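Local coordinates for protein oligoribonuclease (Colwellia psychrerythraea, PDB 6A4D) that probably degrades small RNAs to mononucleotides, as an exoribonuclease of the oligoribonuclease family within the RNase H-like clan, at residues A[62-65]-A[66-70]; A[53-56]-A[57-61]; A[5-8]-A[9-12]. The protein carries 1 engineered substitution. All coordinates share one frame; numbering follows the deposited sequence.

Contact 1 (A[62-65]-A[66-70]); sequences NPWC and IEHHG. With 9RC (5'-O-[(S)-hydroxy(4-nitrophenoxy)phosphoryl]thymidine), chain D.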
ATOM      1  N   ASN A  62      -6.445  -7.266 -21.367  1.00 62.36           N
ATOM      2  CA  ASN A  62      -6.216  -5.980 -22.067  1.00 60.41           C
ATOM      3  C   ASN A  62      -5.016  -5.992 -23.069  1.00 69.49           C
ATOM      4  O   ASN A  62      -4.240  -6.974 -23.103  1.00 62.76           O
ATOM      5  CB  ASN A  62      -6.171  -4.807 -21.077  1.00 62.83           C
ATOM      6  CG  ASN A  62      -4.891  -4.751 -20.251  1.00 61.92           C
ATOM      7  OD1 ASN A  62      -3.826  -5.273 -20.638  1.00 58.67           O
ATOM      8  ND2 ASN A  62      -4.983  -4.060 -19.117  1.00 50.28           N
ATOM      9  N   PRO A  63      -4.900  -4.953 -23.947  1.00 76.12           N
ATOM     10  CA  PRO A  63      -3.858  -5.062 -25.020  1.00 67.76           C
ATOM     11  C   PRO A  63      -2.399  -4.990 -24.521  1.00 64.43           C
ATOM     12  O   PRO A  63      -1.518  -5.694 -25.056  1.00 53.33           O
ATOM     13  CB  PRO A  63      -4.175  -3.897 -25.962  1.00 70.36           C
ATOM     14  CG  PRO A  63      -5.597  -3.528 -25.669  1.00 80.34           C
ATOM     15  CD  PRO A  63      -5.847  -3.847 -24.218  1.00 78.92           C
ATOM     16  N   TRP A  64      -2.159  -4.150 -23.503  1.00 59.49           N
ATOM     17  CA  TRP A  64      -0.887  -4.161 -22.765  1.00 58.47           C
ATOM     18  C   TRP A  64      -0.520  -5.599 -22.426  1.00 63.86           C
ATOM     19  O   TRP A  64       0.611  -6.055 -22.752  1.00 54.28           O
ATOM     20  CB  TRP A  64      -0.990  -3.347 -21.483  1.00 58.21           C
ATOM     21  CG  TRP A  64       0.345  -3.085 -20.847  1.00 69.55           C
ATOM     22  CD1 TRP A  64       1.157  -2.001 -21.062  1.00 70.67           C
ATOM     23  CD2 TRP A  64       1.022  -3.907 -19.891  1.00 69.64           C
ATOM     24  NE1 TRP A  64       2.295  -2.096 -20.294  1.00 70.45           N
ATOM     25  CE2 TRP A  64       2.248  -3.258 -19.572  1.00 75.19           C
ATOM     26  CE3 TRP A  64       0.726  -5.132 -19.282  1.00 67.29           C
ATOM     27  CZ2 TRP A  64       3.179  -3.796 -18.660  1.00 72.36           C
ATOM     28  CZ3 TRP A  64       1.655  -5.665 -18.374  1.00 70.63           C
ATOM     29  CH2 TRP A  64       2.864  -4.992 -18.072  1.00 66.07           C
ATOM     30  N   CYS A  65      -1.495  -6.325 -21.838  1.00 54.04           N
ATOM     31  CA  CYS A  65      -1.219  -7.652 -21.348  1.00 52.61           C
ATOM     32  C   CYS A  65      -0.942  -8.653 -22.449  1.00 52.83           C
ATOM     33  O   CYS A  65      -0.009  -9.449 -22.318  1.00 48.54           O
ATOM     34  CB  CYS A  65      -2.308  -8.157 -20.392  1.00 58.21           C
ATOM     35  SG  CYS A  65      -2.407  -7.295 -18.802  1.00 58.48           S
ATOM     36  N   ILE A  66      -1.732  -8.665 -23.530  1.00 65.07           N
ATOM     37  CA  ILE A  66      -1.437  -9.661 -24.606  1.00 70.92           C
ATOM     38  C   ILE A  66      -0.075  -9.292 -25.187  1.00 65.96           C
ATOM     39  O   ILE A  66       0.733 -10.172 -25.446  1.00 62.90           O
ATOM     40  CB  ILE A  66      -2.514  -9.806 -25.727  1.00 77.89           C
ATOM     41  CG1 ILE A  66      -2.742  -8.492 -26.474  1.00 79.60           C
ATOM     42  CG2 ILE A  66      -3.840 -10.331 -25.171  1.00 81.22           C
ATOM     43  CD1 ILE A  66      -3.796  -8.586 -27.551  1.00 84.38           C
ATOM     44  N   GLU A  67       0.182  -7.984 -25.293  1.00 57.42           N
ATOM     45  CA  GLU A  67       1.485  -7.487 -25.736  1.00 64.87           C
ATOM     46  C   GLU A  67       2.591  -8.022 -24.799  1.00 64.26           C
ATOM     47  O   GLU A  67       3.260  -8.985 -25.191  1.00 63.55           O
ATOM     48  CB  GLU A  67       1.480  -5.953 -25.892  1.00 66.54           C
ATOM     49  CG  GLU A  67       2.332  -5.401 -27.037  1.00 73.77           C
ATOM     50  CD  GLU A  67       3.821  -5.327 -26.735  1.00 81.23           C
ATOM     51  OE1 GLU A  67       4.199  -5.241 -25.547  1.00 87.88           O
ATOM     52  OE2 GLU A  67       4.627  -5.343 -27.694  1.00 82.20           O
ATOM     53  N   HIS A  68       2.719  -7.504 -23.564  1.00 57.49           N
ATOM     54  CA  HIS A  68       3.860  -7.872 -22.676  1.00 62.92           C
ATOM     55  C   HIS A  68       3.911  -9.314 -22.177  1.00 60.34           C
ATOM     56  O   HIS A  68       4.999  -9.896 -22.092  1.00 55.86           O
ATOM     57  CB  HIS A  68       3.984  -6.907 -21.513  1.00 65.50           C
ATOM     58  CG  HIS A  68       4.242  -5.504 -21.960  1.00 81.47           C
ATOM     59  ND1 HIS A  68       3.224  -4.618 -22.250  1.00 84.67           N
ATOM     60  CD2 HIS A  68       5.399  -4.856 -22.239  1.00 85.88           C
ATOM     61  CE1 HIS A  68       3.747  -3.470 -22.647  1.00 91.66           C
ATOM     62  NE2 HIS A  68       5.065  -3.587 -22.647  1.00 90.55           N
ATOM     63  N   HIS A  69       2.764  -9.917 -21.860  1.00 57.88           N
ATOM     64  CA  HIS A  69       2.787 -11.327 -21.440  1.00 54.50           C
ATOM     65  C   HIS A  69       2.927 -12.243 -22.599  1.00 55.31           C
ATOM     66  O   HIS A  69       3.525 -13.331 -22.452  1.00 53.48           O
ATOM     67  CB  HIS A  69       1.556 -11.702 -20.630  1.00 57.20           C
ATOM     68  CG  HIS A  69       1.442 -10.913 -19.371  1.00 53.52           C
ATOM     69  ND1 HIS A  69       0.234 -10.557 -18.813  1.00 57.32           N
ATOM     70  CD2 HIS A  69       2.399 -10.364 -18.591  1.00 47.53           C
ATOM     71  CE1 HIS A  69       0.460  -9.833 -17.729  1.00 54.79           C
ATOM     72  NE2 HIS A  69       1.764  -9.702 -17.574  1.00 50.23           N
ATOM     73  N   GLY A  70       2.363 -11.824 -23.746  1.00 61.53           N
ATOM     74  CA  GLY A  70       2.702 -12.449 -25.030  1.00 63.12           C
ATOM     75  C   GLY A  70       4.209 -12.353 -25.193  1.00 62.27           C
ATOM     76  O   GLY A  70       4.896 -13.370 -25.163  1.00 62.24           O
TER
HETATM   77  OAJ 9RC D 202      -2.433  -4.192 -17.363  1.00 58.94           O
HETATM   78  CAE 9RC D 202      -1.415  -3.570 -17.062  1.00 71.68           C
HETATM   79  NAI 9RC D 202      -1.042  -2.471 -17.843  1.00 77.77           N
HETATM   80  CAL 9RC D 202       0.092  -1.735 -17.554  1.00 76.95           C
HETATM   81  OAS 9RC D 202       0.390  -0.804 -18.292  1.00 98.47           O
HETATM   82  CAT 9RC D 202       0.878  -2.071 -16.461  1.00 73.85           C
HETATM   83  CAU 9RC D 202       2.035  -1.328 -16.164  1.00 70.48           C
HETATM   84  CAF 9RC D 202       0.479  -3.149 -15.688  1.00 65.29           C
HETATM   85  NAB 9RC D 202      -0.679  -3.906 -15.986  1.00 66.38           N
HETATM   86  CAA 9RC D 202      -1.106  -5.081 -15.141  1.00 57.33           C
HETATM   87  OAC 9RC D 202      -0.443  -5.036 -13.873  1.00 56.91           O
HETATM   88  CAD 9RC D 202      -0.727  -6.416 -15.744  1.00 53.09           C
HETATM   89  CAH 9RC D 202       0.563  -6.726 -15.046  1.00 50.63           C
HETATM   90  OAK 9RC D 202       0.816  -8.113 -14.936  1.00 46.11           O
HETATM   91  CAG 9RC D 202       0.305  -6.236 -13.688  1.00 56.52           C
HETATM   92  CAR 9RC D 202       1.657  -6.026 -12.912  1.00 66.67           C
HETATM   93  OAQ 9RC D 202       2.514  -4.963 -13.455  1.00 74.46           O
HETATM   94  PAP 9RC D 202       4.106  -5.230 -13.858  1.00 83.43           P
HETATM   95  OAO 9RC D 202       4.957  -5.503 -12.657  1.00 94.50           O
HETATM   96  OAN 9RC D 202       4.001  -6.480 -14.843  1.00 79.32           O
HETATM   97  OAM 9RC D 202       4.685  -4.074 -14.811  1.00 92.12           O
HETATM   98  CAV 9RC D 202       5.571  -3.074 -14.517  1.00108.86           C
HETATM   99  CAW 9RC D 202       5.478  -1.959 -15.357  1.00114.20           C
HETATM  100  CAY 9RC D 202       6.323  -0.872 -15.187  1.00119.08           C
HETATM  101  CBA 9RC D 202       7.270  -0.894 -14.159  1.00120.80           C
HETATM  102  NBB 9RC D 202       8.065   0.166 -14.032  1.00115.89           N
HETATM  103  OBD 9RC D 202       7.762   1.190 -12.995  1.00 81.96           O
HETATM  104  OBC 9RC D 202       9.205   0.295 -15.003  1.00129.62           O
HETATM  105  CAZ 9RC D 202       7.386  -2.010 -13.306  1.00118.00           C
HETATM  106  CAX 9RC D 202       6.538  -3.105 -13.484  1.00111.01           C

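Contact 2 (A[53-56]-A[57-61]); sequences QTDD and VLDNM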
ATOM      1  N   GLN A  53      -4.906 -20.840 -16.891  1.00 42.27           N
ATOM      2  CA  GLN A  53      -6.051 -20.128 -17.330  1.00 46.37           C
ATOM      3  C   GLN A  53      -6.395 -20.701 -18.702  1.00 46.65           C
ATOM      4  O   GLN A  53      -5.518 -21.136 -19.474  1.00 47.68           O
ATOM      5  CB  GLN A  53      -5.728 -18.631 -17.415  1.00 52.57           C
ATOM      6  CG  GLN A  53      -5.271 -17.997 -16.089  1.00 50.84           C
ATOM      7  CD  GLN A  53      -6.395 -17.824 -15.088  1.00 51.61           C
ATOM      8  OE1 GLN A  53      -7.518 -18.138 -15.378  1.00 53.49           O
ATOM      9  NE2 GLN A  53      -6.100 -17.283 -13.916  1.00 55.07           N
ATOM     10  N   THR A  54      -7.677 -20.726 -19.008  1.00 51.16           N
ATOM     11  CA  THR A  54      -8.123 -21.180 -20.334  1.00 57.70           C
ATOM     12  C   THR A  54      -7.664 -20.203 -21.427  1.00 61.41           C
ATOM     13  O   THR A  54      -7.149 -19.113 -21.141  1.00 70.62           O
ATOM     14  CB  THR A  54      -9.641 -21.180 -20.398  1.00 51.39           C
ATOM     15  OG1 THR A  54     -10.060 -19.834 -20.200  1.00 48.35           O
ATOM     16  CG2 THR A  54     -10.262 -22.106 -19.323  1.00 54.31           C
ATOM     17  N   ASP A  55      -7.921 -20.571 -22.673  1.00 68.60           N
ATOM     18  CA  ASP A  55      -7.795 -19.643 -23.807  1.00 69.07           C
ATOM     19  C   ASP A  55      -8.811 -18.508 -23.780  1.00 62.92           C
ATOM     20  O   ASP A  55      -8.503 -17.392 -24.181  1.00 62.68           O
ATOM     21  CB  ASP A  55      -7.902 -20.395 -25.133  1.00 70.83           C
ATOM     22  CG  ASP A  55      -6.739 -21.343 -25.363  1.00 71.63           C
ATOM     23  OD1 ASP A  55      -5.709 -21.219 -24.666  1.00 68.69           O
ATOM     24  OD2 ASP A  55      -6.853 -22.222 -26.251  1.00 81.10           O
ATOM     25  N   ASP A  56     -10.021 -18.751 -23.311  1.00 66.05           N
ATOM     26  CA  ASP A  56     -10.952 -17.630 -23.171  1.00 69.75           C
ATOM     27  C   ASP A  56     -10.239 -16.510 -22.441  1.00 68.53           C
ATOM     28  O   ASP A  56     -10.226 -15.365 -22.897  1.00 60.25           O
ATOM     29  CB  ASP A  56     -12.197 -17.986 -22.370  1.00 73.65           C
ATOM     30  CG  ASP A  56     -12.990 -16.745 -21.975  1.00 74.87           C
ATOM     31  OD1 ASP A  56     -13.344 -16.009 -22.897  1.00 83.40           O
ATOM     32  OD2 ASP A  56     -13.235 -16.478 -20.771  1.00 73.32           O
ATOM     33  N   VAL A  57      -9.628 -16.861 -21.308  1.00 64.03           N
ATOM     34  CA  VAL A  57      -9.043 -15.849 -20.452  1.00 57.93           C
ATOM     35  C   VAL A  57      -7.873 -15.171 -21.152  1.00 52.42           C
ATOM     36  O   VAL A  57      -7.845 -13.949 -21.258  1.00 44.01           O
ATOM     37  CB  VAL A  57      -8.621 -16.421 -19.077  1.00 60.58           C
ATOM     38  CG1 VAL A  57      -7.697 -15.457 -18.330  1.00 56.80           C
ATOM     39  CG2 VAL A  57      -9.866 -16.692 -18.264  1.00 56.67           C
ATOM     40  N   LEU A  58      -6.935 -15.964 -21.643  1.00 45.86           N
ATOM     41  CA  LEU A  58      -5.675 -15.409 -22.093  1.00 55.01           C
ATOM     42  C   LEU A  58      -5.862 -14.473 -23.287  1.00 64.31           C
ATOM     43  O   LEU A  58      -5.326 -13.344 -23.313  1.00 67.92           O
ATOM     44  CB  LEU A  58      -4.688 -16.528 -22.397  1.00 52.99           C
ATOM     45  CG  LEU A  58      -4.176 -17.206 -21.115  1.00 56.26           C
ATOM     46  CD1 LEU A  58      -3.332 -18.417 -21.508  1.00 55.07           C
ATOM     47  CD2 LEU A  58      -3.402 -16.238 -20.188  1.00 51.55           C
ATOM     48  N   ASP A  59      -6.720 -14.901 -24.210  1.00 66.32           N
ATOM     49  CA  ASP A  59      -6.960 -14.169 -25.456  1.00 64.03           C
ATOM     50  C   ASP A  59      -7.783 -12.875 -25.326  1.00 60.03           C
ATOM     51  O   ASP A  59      -7.754 -12.090 -26.265  1.00 56.23           O
ATOM     52  CB  ASP A  59      -7.573 -15.110 -26.485  1.00 63.17           C
ATOM     53  CG  ASP A  59      -6.764 -16.387 -26.656  1.00 69.37           C
ATOM     54  OD1 ASP A  59      -5.641 -16.451 -26.097  1.00 75.90           O
ATOM     55  OD2 ASP A  59      -7.244 -17.344 -27.317  1.00 76.87           O
ATOM     56  N   ASN A  60      -8.453 -12.642 -24.187  1.00 53.13           N
ATOM     57  CA  ASN A  60      -9.281 -11.436 -23.972  1.00 59.13           C
ATOM     58  C   ASN A  60      -8.883 -10.516 -22.805  1.00 62.16           C
ATOM     59  O   ASN A  60      -9.677  -9.650 -22.412  1.00 53.40           O
ATOM     60  CB  ASN A  60     -10.733 -11.869 -23.805  1.00 68.70           C
ATOM     61  CG  ASN A  60     -11.255 -12.579 -25.036  1.00 71.48           C
ATOM     62  OD1 ASN A  60     -11.501 -13.782 -25.022  1.00 73.31           O
ATOM     63  ND2 ASN A  60     -11.380 -11.835 -26.128  1.00 75.66           N
ATOM     64  N   MET A  61      -7.672 -10.700 -22.243  1.00 65.99           N
ATOM     65  CA  MET A  61      -7.069  -9.692 -21.318  1.00 63.63           C
ATOM     66  C   MET A  61      -6.714  -8.370 -22.064  1.00 63.99           C
ATOM     67  O   MET A  61      -6.697  -8.355 -23.287  1.00 62.39           O
ATOM     68  CB  MET A  61      -5.845 -10.290 -20.598  1.00 65.82           C
ATOM     69  CG  MET A  61      -4.645 -10.742 -21.437  1.00 64.07           C
ATOM     70  SD  MET A  61      -3.611 -11.934 -20.545  1.00 60.84           S
ATOM     71  CE  MET A  61      -2.396 -12.555 -21.709  1.00 56.36           C
TER

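Contact 3 (A[5-8]-A[9-12]); sequences AGND and SNLI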
ATOM      1  N   ALA A   5      15.748 -19.419   9.296  1.00 56.80           N
ATOM      2  CA  ALA A   5      14.337 -19.830   9.232  1.00 56.67           C
ATOM      3  C   ALA A   5      13.648 -19.609  10.555  1.00 55.16           C
ATOM      4  O   ALA A   5      14.173 -19.930  11.607  1.00 61.03           O
ATOM      5  CB  ALA A   5      14.190 -21.289   8.792  1.00 57.28           C
ATOM      6  N   GLY A   6      12.485 -18.988  10.499  1.00 49.98           N
ATOM      7  CA  GLY A   6      11.669 -18.792  11.666  1.00 45.70           C
ATOM      8  C   GLY A   6      11.913 -17.487  12.383  1.00 44.27           C
ATOM      9  O   GLY A   6      11.193 -17.175  13.348  1.00 45.83           O
ATOM     10  N   ASN A   7      12.888 -16.703  11.932  1.00 42.69           N
ATOM     11  CA  ASN A   7      13.236 -15.442  12.627  1.00 42.39           C
ATOM     12  C   ASN A   7      12.162 -14.378  12.436  1.00 41.09           C
ATOM     13  O   ASN A   7      11.788 -14.049  11.345  1.00 49.64           O
ATOM     14  CB  ASN A   7      14.558 -14.903  12.065  1.00 51.48           C
ATOM     15  CG  ASN A   7      14.993 -13.607  12.730  1.00 54.88           C
ATOM     16  OD1 ASN A   7      14.169 -12.763  13.071  1.00 53.46           O
ATOM     17  ND2 ASN A   7      16.291 -13.449  12.921  1.00 60.14           N
ATOM     18  N   ASP A   8      11.720 -13.792  13.511  1.00 42.95           N
ATOM     19  CA  ASP A   8      10.631 -12.851  13.501  1.00 47.14           C
ATOM     20  C   ASP A   8      10.833 -11.590  12.629  1.00 44.82           C
ATOM     21  O   ASP A   8       9.896 -10.872  12.444  1.00 41.37           O
ATOM     22  CB  ASP A   8      10.360 -12.386  14.940  1.00 54.88           C
ATOM     23  CG  ASP A   8       9.704 -13.467  15.796  1.00 66.95           C
ATOM     24  OD1 ASP A   8      10.037 -14.675  15.609  1.00 69.49           O
ATOM     25  OD2 ASP A   8       8.860 -13.095  16.665  1.00 71.01           O
ATOM     26  N   SER A   9      12.045 -11.303  12.173  1.00 40.01           N
ATOM     27  CA  SER A   9      12.317 -10.110  11.494  1.00 39.97           C
ATOM     28  C   SER A   9      12.496 -10.398  10.002  1.00 37.43           C
ATOM     29  O   SER A   9      12.670  -9.494   9.220  1.00 35.34           O
ATOM     30  CB  SER A   9      13.478  -9.396  12.198  1.00 39.01           C
ATOM     31  OG  SER A   9      14.730  -9.880  11.786  1.00 48.99           O
ATOM     32  N   ASN A  10      12.312 -11.645   9.582  1.00 38.81           N
ATOM     33  CA  ASN A  10      12.344 -11.957   8.158  1.00 35.72           C
ATOM     34  C   ASN A  10      11.237 -11.217   7.315  1.00 32.21           C
ATOM     35  O   ASN A  10      10.146 -10.981   7.747  1.00 27.75           O
ATOM     36  CB  ASN A  10      12.285 -13.446   7.951  1.00 34.04           C
ATOM     37  CG  ASN A  10      13.497 -14.173   8.527  1.00 41.63           C
ATOM     38  OD1 ASN A  10      14.590 -13.581   8.736  1.00 43.56           O
ATOM     39  ND2 ASN A  10      13.321 -15.462   8.774  1.00 42.88           N
ATOM     40  N   LEU A  11      11.589 -10.860   6.105  1.00 31.47           N
ATOM     41  CA  LEU A  11      10.688 -10.207   5.212  1.00 34.76           C
ATOM     42  C   LEU A  11      10.221 -11.137   4.085  1.00 32.20           C
ATOM     43  O   LEU A  11      11.037 -11.797   3.447  1.00 30.18           O
ATOM     44  CB  LEU A  11      11.382  -8.965   4.670  1.00 29.56           C
ATOM     45  CG  LEU A  11      11.733  -7.959   5.736  1.00 33.43           C
ATOM     46  CD1 LEU A  11      12.699  -6.966   5.096  1.00 31.66           C
ATOM     47  CD2 LEU A  11      10.460  -7.309   6.293  1.00 36.04           C
ATOM     48  N   ILE A  12       8.919 -11.094   3.794  1.00 35.69           N
ATOM     49  CA  ILE A  12       8.296 -11.771   2.597  1.00 30.13           C
ATOM     50  C   ILE A  12       8.093 -10.815   1.422  1.00 28.88           C
ATOM     51  O   ILE A  12       7.274  -9.839   1.491  1.00 29.51           O
ATOM     52  CB  ILE A  12       6.935 -12.365   2.960  1.00 34.05           C
ATOM     53  CG1 ILE A  12       7.070 -13.297   4.184  1.00 36.57           C
ATOM     54  CG2 ILE A  12       6.396 -13.138   1.759  1.00 34.64           C
ATOM     55  CD1 ILE A  12       5.784 -14.019   4.596  1.00 41.00           C
TER

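Contact 1 (A[62-65]-A[66-70])
Trp64 and His68, one turn apart at the start of helix 63-72, join His69 in an aromatic cluster on the wall of the thymidine pocket. The Trp64 indole lies between the thymine of 9RC on one face, with CAL 3.3 Å from Trp64 CE2, and the His68 ring on the opposite face, its plane turned 32° from the indole's five-membered ring. His69 is approached differently, with the edge of the tryptophan six-membered ring directed at its imidazole face in an offset edge-to-face pair. At the sugar, His69 NE2 gives a weak hydrogen bond to OAK of 9RC, while Asn62 ND2 donates to thymine oxygen OAJ over 3.1 Å. Glu17, Met18 and Lys157 add to the polar hold on the ligand. Replacing Trp64 with an alanine is likely to leave the thymine without the flat surface its CAL and NAI lie against, and one face of the His68 ring without its neighbour.

Behind this first shell, the helix start fixes the groups. Asn62 is the N-cap: its chi1 of 74° folds OD1 back over the first turn, where it accepts from Cys65 N at 2.8 Å, the N nearly in line with the side-chain C=O though the N-H is somewhat bent (150°). One amide thereby serves helix and base. Two donors from His68 converge on Trp64 O, the backbone N at 2.7 Å and ND1 at 3.0 Å, the latter coming from above the carbonyl plane.

Contact 2 (A[53-56]-A[57-61])
Thr54 meets Val57 because its OG1 sits between the backbone N and the carbonyl carbon (chi1 62°), which turns the hydroxyl toward the first turn of helix 55-59. There OG1 accepts from Val57 N over 3.2 Å, a fairly straight bond. Val57 holds CG1 anti to its own backbone N (chi1 165°), and this branch runs back against Gln53, where CG1 lies 3.8 Å from Gln53 CB. The other branch, CG2, lies 3.7 Å from Thr54 OG1, and both methyls also meet the amide oxygen of Gln53. The amide end of Gln53 reaches Ile28 O on strand 28-36 through NE2.

Thr54 O receives Leu58 N at 3.2 Å, and one residue on, Asp55 O receives Asp59 N at 3.1 Å. On the inner side Leu58 lays its CG over Thr54 O and reaches Leu29 together with Thr75, Cys78 and Arg79 of helix 74-80. Asp55 and Asp59 stand one turn apart, OD1 of the first 4.9 Å from OD2 of the second; any repulsion between them is probably offset by Arg79, whose guanidinium forms a salt bridge with each. At the far end the turn slackens, and the bond from Asn60 N to Asp56 O is weak and bent. The whole is a short surface helix with a classic threonine N-cap, leading out of strand 42-50 toward the ligand-binding helix 63-72.

Contact 3 (A[5-8]-A[9-12])
Asn7 reaches across to Ser9 and Asn10 at the tight end of this contact, where the chain folds back before strand 11-18. A chi1 of -180° carries the Asn7 amide away from its own N and forward along the chain, and OD1 takes the amide proton of Ser9 at 2.7 Å in a nearly straight bond. This is an Asx turn. It overlaps a type I beta turn from Asn7 to Asn10, closed by Asn10 N giving its proton to Asn7 O at 3.0 Å from above the carbonyl plane. The hydroxyl of Ser9 also lies near, with OG 3.2 Å from Asn7 OD1; whether its proton goes there is not settled, since Ser38 OG is a second, weak partner.

Inside the turn the Asn10 side chain packs under Asn7, its OD1 and ND2 each 3.6 Å from Asn7 CB. Its ND2 is nevertheless bonded outside the turn, to Trp99 O at the end of helix 85-99 and to Met4 O. Asn10 is buried, in clear contrast to the outer corner, where Asp8 is exposed. Asp8 OD2 makes a long, weak ion pair with Lys104; within the turn its CB meets the backbone of Ser9, and the side chain rests on Pro101. Just before the turn, Gly6 adopts a positive phi (92°) where a side chain would jam against the preceding carbonyl oxygen.

The turn thus delivers the chain into strand 11-18. Leu11 bonds through its backbone to Thr36 of strand 28-36 and Ile12 to Cys108 of strand 107-109, while Ser9 O accepts from Arg146 of the second subunit.

In the fold
From the N terminus, contact 3 comes first: its turn brings the leading loop round into strand 11-18, the middle of the five-stranded mixed sheet. The chain then runs through strands 28-36 and 42-50 before contact 2 caps helix 55-59, and contact 1 opens directly after it on helix 63-72. All three are in series; none nests in or crosses another. Contacts 1 and 2, with centres about 11 Å apart, do touch: Ile66 CG2 packs on Leu58 O and Met61 CG, so the short helix sits against the one that receives the ligand. Contact 3 lies on the opposite side of the chain's centre, about 20 Å from either at the nearest atoms, beside the second subunit.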